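Local coordinates for type I modular polyketide synthase (Streptomyces albus subsp. albus, PDB 6IYT), which probably loads the extender unit, most likely ethylmalonyl from its coenzyme A thioester, as the acyltransferase domain of a salinomycin synthase module, at residues 130-135 with 421-426. Sequence-based numbering, arbitrary orientation.
Sequences SQWAGM and LRRQEG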
ATOM      1  N   SER A 130       7.120   5.149   1.969  1.00 10.07           N
ATOM      2  CA  SER A 130       6.874   4.062   0.991  1.00 13.72           C
ATOM      3  C   SER A 130       7.947   3.983  -0.117  1.00 11.71           C
ATOM      4  O   SER A 130       7.971   3.031  -0.902  1.00 12.59           O
ATOM      5  CB  SER A 130       5.496   4.294   0.330  1.00 16.68           C
ATOM      6  OG  SER A 130       4.589   3.344   0.810  1.00 34.45           O
ATOM      7  N   GLN A 131       8.613   5.096  -0.350  1.00  9.98           N
ATOM      8  CA  GLN A 131       9.274   5.314  -1.615  1.00  9.74           C
ATOM      9  C   GLN A 131      10.553   4.478  -1.690  1.00  8.27           C
ATOM     10  O   GLN A 131      11.236   4.302  -0.686  1.00 10.34           O
ATOM     11  CB  GLN A 131       9.599   6.844  -1.782  1.00 10.67           C
ATOM     12  CG  GLN A 131      10.543   7.423  -0.726  1.00 12.79           C
ATOM     13  CD  GLN A 131       9.838   8.010   0.502  1.00 14.49           C
ATOM     14  OE1 GLN A 131       8.689   7.699   0.782  1.00 15.60           O
ATOM     15  NE2 GLN A 131      10.529   8.918   1.212  1.00 14.93           N
ATOM     16  N   TRP A 132      10.931   4.067  -2.897  1.00  7.19           N
ATOM     17  CA  TRP A 132      12.266   3.568  -3.148  1.00  8.30           C
ATOM     18  C   TRP A 132      12.743   3.879  -4.564  1.00  9.32           C
ATOM     19  O   TRP A 132      11.948   4.092  -5.484  1.00  7.07           O
ATOM     20  CB  TRP A 132      12.352   2.065  -2.877  1.00  8.65           C
ATOM     21  CG  TRP A 132      11.280   1.233  -3.535  1.00  6.80           C
ATOM     22  CD1 TRP A 132      10.037   0.958  -3.040  1.00  7.27           C
ATOM     23  CD2 TRP A 132      11.425   0.423  -4.718  1.00  6.64           C
ATOM     24  NE1 TRP A 132       9.407   0.035  -3.833  1.00  6.89           N
ATOM     25  CE2 TRP A 132      10.245  -0.319  -4.863  1.00  6.02           C
ATOM     26  CE3 TRP A 132      12.443   0.275  -5.682  1.00  6.36           C
ATOM     27  CZ2 TRP A 132      10.071  -1.230  -5.886  1.00  5.67           C
ATOM     28  CZ3 TRP A 132      12.263  -0.633  -6.688  1.00  5.77           C
ATOM     29  CH2 TRP A 132      11.070  -1.329  -6.817  1.00  6.14           C
ATOM     30  N   ALA A 133      14.053   4.053  -4.688  1.00 12.04           N
ATOM     31  CA  ALA A 133      14.630   4.486  -5.930  1.00 13.44           C
ATOM     32  C   ALA A 133      14.409   3.423  -6.986  1.00 10.39           C
ATOM     33  O   ALA A 133      14.741   2.245  -6.779  1.00 15.35           O
ATOM     34  CB  ALA A 133      16.115   4.765  -5.752  1.00 14.28           C
ATOM     35  N   GLY A 134      13.748   3.816  -8.061  1.00 11.12           N
ATOM     36  CA  GLY A 134      13.420   2.897  -9.158  1.00 10.91           C
ATOM     37  C   GLY A 134      12.040   2.259  -9.043  1.00  9.11           C
ATOM     38  O   GLY A 134      11.644   1.474  -9.902  1.00 11.71           O
ATOM     39  N   MET A 135      11.293   2.598  -7.987  1.00  7.61           N
ATOM     40  CA  MET A 135       9.908   2.088  -7.832  1.00  8.33           C
ATOM     41  C   MET A 135       9.041   2.378  -9.073  1.00  7.78           C
ATOM     42  O   MET A 135       9.194   3.414  -9.729  1.00  7.34           O
ATOM     43  CB  MET A 135       9.236   2.703  -6.585  1.00  9.25           C
ATOM     44  CG  MET A 135       8.985   4.202  -6.690  1.00 10.49           C
ATOM     45  SD  MET A 135       8.226   4.826  -5.188  1.00 10.95           S
ATOM     46  CE  MET A 135       6.580   4.179  -5.360  1.00 24.80           C
ATOM     47  N   LEU A 421       3.769  -3.770  -3.303  1.00  4.59           N
ATOM     48  CA  LEU A 421       5.171  -3.922  -3.621  1.00  5.07           C
ATOM     49  C   LEU A 421       6.061  -3.805  -2.399  1.00  5.86           C
ATOM     50  O   LEU A 421       5.585  -3.641  -1.299  1.00  6.50           O
ATOM     51  CB  LEU A 421       5.598  -2.913  -4.699  1.00  4.81           C
ATOM     52  CG  LEU A 421       4.735  -2.817  -5.954  1.00  5.15           C
ATOM     53  CD1 LEU A 421       5.318  -1.786  -6.938  1.00  5.52           C
ATOM     54  CD2 LEU A 421       4.627  -4.172  -6.624  1.00  5.64           C
ATOM     55  N   ARG A 422       7.362  -4.020  -2.609  1.00  5.71           N
ATOM     56  CA  ARG A 422       8.332  -3.879  -1.565  1.00  6.28           C
ATOM     57  C   ARG A 422       9.595  -3.324  -2.162  1.00  5.74           C
ATOM     58  O   ARG A 422       9.791  -3.396  -3.373  1.00  5.46           O
ATOM     59  CB  ARG A 422       8.586  -5.246  -0.888  1.00  6.64           C
ATOM     60  CG  ARG A 422       9.293  -5.160   0.438  1.00  9.91           C
ATOM     61  CD  ARG A 422       9.059  -6.429   1.278  1.00  9.01           C
ATOM     62  NE  ARG A 422       9.517  -7.622   0.565  1.00  8.81           N
ATOM     63  CZ  ARG A 422       9.439  -8.862   1.031  1.00 10.31           C
ATOM     64  NH1 ARG A 422       8.786  -9.110   2.159  1.00 11.15           N
ATOM     65  NH2 ARG A 422       9.825  -9.878   0.258  1.00 10.92           N
ATOM     66  N   ARG A 423      10.443  -2.707  -1.321  1.00  6.65           N
ATOM     67  CA  ARG A 423      11.675  -2.103  -1.814  1.00  7.76           C
ATOM     68  C   ARG A 423      12.484  -3.111  -2.687  1.00  7.65           C
ATOM     69  O   ARG A 423      12.752  -4.209  -2.253  1.00  7.68           O
ATOM     70  CB  ARG A 423      12.548  -1.627  -0.619  1.00  9.67           C
ATOM     71  CG  ARG A 423      13.900  -1.126  -1.065  1.00 13.19           C
ATOM     72  CD  ARG A 423      14.657  -0.476   0.083  1.00 14.23           C
ATOM     73  NE  ARG A 423      15.985  -0.032  -0.361  1.00 17.70           N
ATOM     74  CZ  ARG A 423      16.775   0.766   0.340  1.00 16.86           C
ATOM     75  NH1 ARG A 423      16.361   1.254   1.500  1.00 18.47           N
ATOM     76  NH2 ARG A 423      17.999   1.061  -0.120  1.00 17.97           N
ATOM     77  N   GLN A 424      12.822  -2.692  -3.918  1.00  7.96           N
ATOM     78  CA  GLN A 424      13.553  -3.487  -4.916  1.00  9.03           C
ATOM     79  C   GLN A 424      12.810  -4.735  -5.394  1.00  8.87           C
ATOM     80  O   GLN A 424      13.403  -5.623  -6.004  1.00  8.70           O
ATOM     81  CB  GLN A 424      14.936  -3.848  -4.403  1.00 10.24           C
ATOM     82  CG  GLN A 424      15.904  -2.673  -4.414  1.00 15.06           C
ATOM     83  CD  GLN A 424      15.945  -1.956  -5.766  1.00 19.02           C
ATOM     84  OE1 GLN A 424      16.074  -2.584  -6.803  1.00 28.77           O
ATOM     85  NE2 GLN A 424      15.780  -0.640  -5.746  1.00 27.08           N
ATOM     86  N   GLU A 425      11.516  -4.788  -5.130  1.00  6.09           N
ATOM     87  CA  GLU A 425      10.673  -5.818  -5.678  1.00  6.56           C
ATOM     88  C   GLU A 425       9.479  -5.182  -6.354  1.00  6.10           C
ATOM     89  O   GLU A 425       8.475  -4.861  -5.698  1.00  5.43           O
ATOM     90  CB  GLU A 425      10.187  -6.749  -4.553  1.00  8.12           C
ATOM     91  CG  GLU A 425      11.324  -7.366  -3.754  1.00 10.65           C
ATOM     92  CD  GLU A 425      10.867  -7.968  -2.441  1.00 12.46           C
ATOM     93  OE1 GLU A 425       9.924  -8.777  -2.458  1.00 14.15           O
ATOM     94  OE2 GLU A 425      11.524  -7.709  -1.413  1.00 15.82           O
ATOM     95  N   GLY A 426       9.550  -5.066  -7.667  1.00  6.20           N
ATOM     96  CA  GLY A 426       8.709  -4.151  -8.376  1.00  6.33           C
ATOM     97  C   GLY A 426       7.964  -4.716  -9.540  1.00  6.49           C
ATOM     98  O   GLY A 426       7.356  -3.961 -10.299  1.00  8.11           O
TER
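Two type II beta turns meet here in the acyltransferase domain, W132 to M135 and R422 to E425, and the indole of W132 is packed against the second turn. Each turn sits in a loop that follows a strand of the parallel sheet, 120-125 for one and 416-418 for the other. The indole lies over the peptide between R423 and Q424. R423 CA stands 3.6 Å from the centroid of the five-membered ring and only 4° off its normal, a CH-pi contact. Q424 N lies over the same face, 3.5 Å from W132 CZ3. G426 CA meets the ring edge, 4.0 Å from W132 CH2. On the opposite face M135 CB sits over the centre of the ring, so the indole is held flat between its own turn and the partner turn. With chi1 at 50°, W132 CG lies between the backbone N and the carbonyl carbon, which folds the indole back over M135 CB.

Q424 adds the polar link. Its chain points away at CB, then bends at chi2 (-51°) and brings NE2 back to A133 O at 3.2 Å. This hydrogen bond is weak. The amide plane stands steeply to the ring. R422 O is close to W132 NE1, but the angle is poor and NE1 gives its hydrogen to A396 O instead.

The second turn is braced from within. E425 N bonds to R422 O. R422 and E425 form a side-on salt bridge, with R422 NE 2.8 Å from E425 OE2 and NH2 bound to OE1. R430 of helix 428-439 also pairs with E425 OE1. R423 N donates a hydrogen bond to H397 ND1. The contact thus joins the loop after 416-418, an outermost strand of the parallel sheet, to the loop carrying the end of the acyltransferase GQGSQ motif, S130 and Q131.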